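Local coordinates for 11S globulin (Wrightia tinctoria, PDB 5WXU), which binds the plant hormone auxin (indole-3-acetic acid) and probably serves as a hexameric seed storage protein, at residues N349-H353 against V408-A414. Numbering follows the deposited sequence. Where two conformers were deposited one is given.
Sequences NNNAH and VKTNDRA. With PO4 (phosphate ion), chain O.
His353 and Thr410 grip each other twice where two loops of the C-terminal cupin barrel meet: the amide N of His353 donates to Thr410 OG1 (2.9 Å), and Thr410 N returns a bond to His353 O. OG1 reaches back because chi1 of 57° sets it between its own N and carbonyl carbon; it also bonds Gln192 of a second subunit. Beside this pair packing is tight, the methyl of Ala352 wedged against Lys409 CB and, at 4.0 Å each, Asn411 CB and Ala414 CB. Lys409, extended beyond CG, runs past it, and its NZ crosses to Asn349 OD1 (2.9 Å), which Tyr394 also binds.

The other, partly exposed flank is held by two amides with planes 58° apart. Asn411 ND2 meets Asn351 O (2.8 Å) in the carbonyl plane, whereas Asn351 ND2 approaches Arg413 O (3.2 Å) from above that carbonyl's plane, and Asn351 OD1 accepts from Lys415 N. With an alanine here in place of Asn351 that bridge is lost, and although Arg413 O keeps Lys415 NZ, the 411-414 loop would probably be less firmly tied. Farther out Arg413 NH1 bonds weakly to a phosphate probably from the crystallisation liquor, and Ser320 holds its NE.

The contact thus illustrates how side-chain amides and a hydroxyl, together with one backbone bond, can join irregular loops where strand pairing stops, while the probably charged NZ of buried Lys409 meets a neutral amide oxygen.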
loop_
_atom_site.group_PDB
_atom_site.type_symbol
_atom_site.label_atom_id
_atom_site.label_comp_id
_atom_site.label_asym_id
_atom_site.label_seq_id
_atom_site.Cartn_x
_atom_site.Cartn_y
_atom_site.Cartn_z
ATOM N N ASN B 349 11.193 -6.291 24.182
ATOM C CA ASN B 349 10.798 -5.620 22.933
ATOM C C ASN B 349 10.988 -6.618 21.806
ATOM O O ASN B 349 12.101 -7.145 21.566
ATOM C CB ASN B 349 11.687 -4.425 22.708
ATOM C CG ASN B 349 11.523 -3.343 23.759
ATOM O OD1 ASN B 349 10.417 -2.945 24.087
ATOM N ND2 ASN B 349 12.630 -2.849 24.265
ATOM N N ASN B 350 9.932 -6.879 21.067
ATOM C CA ASN B 350 10.053 -7.915 20.086
ATOM C C ASN B 350 10.549 -7.391 18.712
ATOM O O ASN B 350 11.159 -8.144 18.021
ATOM C CB ASN B 350 8.798 -8.787 20.056
ATOM C CG ASN B 350 7.542 -7.978 19.942
ATOM O OD1 ASN B 350 6.630 -8.054 20.789
ATOM N ND2 ASN B 350 7.491 -7.160 18.891
ATOM N N ASN B 351 10.408 -6.099 18.419
ATOM C CA ASN B 351 10.739 -5.587 17.098
ATOM C C ASN B 351 11.511 -4.288 17.097
ATOM O O ASN B 351 11.357 -3.499 16.169
ATOM C CB ASN B 351 9.426 -5.434 16.283
ATOM C CG ASN B 351 8.423 -4.477 16.897
ATOM O OD1 ASN B 351 8.654 -3.933 17.973
ATOM N ND2 ASN B 351 7.314 -4.214 16.193
ATOM N N ALA B 352 12.280 -4.021 18.158
ATOM C CA ALA B 352 12.850 -2.710 18.351
ATOM C C ALA B 352 13.848 -2.717 19.467
ATOM O O ALA B 352 13.721 -3.513 20.374
ATOM C CB ALA B 352 11.788 -1.645 18.604
ATOM N N HIS B 353 14.786 -1.788 19.398
ATOM C CA HIS B 353 15.558 -1.347 20.582
ATOM C C HIS B 353 14.828 -0.245 21.319
ATOM O O HIS B 353 14.038 0.544 20.731
ATOM C CB HIS B 353 16.902 -0.850 20.217
ATOM C CG HIS B 353 17.658 -1.753 19.361
ATOM N ND1 HIS B 353 17.869 -3.073 19.676
ATOM C CD2 HIS B 353 18.266 -1.524 18.175
ATOM C CE1 HIS B 353 18.603 -3.612 18.726
ATOM N NE2 HIS B 353 18.837 -2.699 17.790
ATOM N N VAL B 408 12.193 6.040 23.427
ATOM C CA VAL B 408 12.165 6.055 21.930
ATOM C C VAL B 408 12.427 4.652 21.529
ATOM O O VAL B 408 13.363 3.998 22.030
ATOM C CB VAL B 408 13.253 6.980 21.391
ATOM C CG1 VAL B 408 13.374 6.816 19.848
ATOM C CG2 VAL B 408 12.878 8.381 21.775
ATOM N N LYS B 409 11.663 4.139 20.528
ATOM C CA LYS B 409 11.883 2.751 20.089
ATOM C C LYS B 409 12.099 2.742 18.602
ATOM O O LYS B 409 11.503 3.565 17.879
ATOM C CB LYS B 409 10.733 1.826 20.463
ATOM C CG LYS B 409 10.575 1.629 21.961
ATOM C CD LYS B 409 9.522 0.616 22.307
ATOM C CE LYS B 409 9.331 0.653 23.822
ATOM N NZ LYS B 409 8.656 -0.603 24.267
ATOM N N THR B 410 12.978 1.848 18.144
ATOM C CA THR B 410 13.467 1.867 16.740
ATOM C C THR B 410 12.567 1.047 15.780
ATOM O O THR B 410 13.055 0.315 14.888
ATOM C CB THR B 410 14.901 1.375 16.616
ATOM O OG1 THR B 410 15.023 0.046 17.156
ATOM C CG2 THR B 410 15.868 2.210 17.330
ATOM N N ASN B 411 11.289 1.260 15.927
ATOM C CA ASN B 411 10.396 0.756 14.909
ATOM C C ASN B 411 9.076 1.524 15.026
ATOM O O ASN B 411 8.652 2.012 16.052
ATOM C CB ASN B 411 10.230 -0.783 15.023
ATOM C CG ASN B 411 10.214 -1.487 13.642
ATOM O OD1 ASN B 411 10.126 -0.821 12.565
ATOM N ND2 ASN B 411 10.331 -2.827 13.661
ATOM N N ASP B 412 8.414 1.635 13.914
ATOM C CA ASP B 412 7.108 2.153 14.185
ATOM C C ASP B 412 6.348 0.858 14.589
ATOM O O ASP B 412 6.799 -0.364 14.439
ATOM C CB ASP B 412 6.463 3.137 13.188
ATOM C CG ASP B 412 6.024 2.480 11.975
ATOM O OD1 ASP B 412 6.918 1.770 11.472
ATOM O OD2 ASP B 412 4.834 2.656 11.573
ATOM N N ARG B 413 5.329 1.175 15.272
ATOM C CA ARG B 413 4.511 0.178 15.915
ATOM C C ARG B 413 5.304 -0.816 16.737
ATOM O O ARG B 413 5.066 -2.028 16.698
ATOM C CB ARG B 413 3.573 -0.518 14.911
ATOM C CG ARG B 413 2.651 0.523 14.220
ATOM C CD ARG B 413 1.813 -0.113 13.137
ATOM N NE ARG B 413 1.283 0.924 12.295
ATOM C CZ ARG B 413 0.581 0.705 11.194
ATOM N NH1 ARG B 413 0.271 -0.534 10.836
ATOM N NH2 ARG B 413 0.168 1.748 10.481
ATOM N N ALA B 414 6.260 -0.277 17.499
ATOM C CA ALA B 414 7.034 -1.080 18.402
ATOM C C ALA B 414 6.093 -1.750 19.431
ATOM O O ALA B 414 5.200 -1.145 19.945
ATOM C CB ALA B 414 8.038 -0.218 19.087
HETATM P P PO4 O . 0.013 -3.662 14.530
HETATM O O1 PO4 O . -0.090 -2.760 13.315
HETATM O O2 PO4 O . 0.798 -3.104 15.669
HETATM O O3 PO4 O . -1.474 -3.794 14.881
HETATM O O4 PO4 O . 0.631 -4.966 14.034
#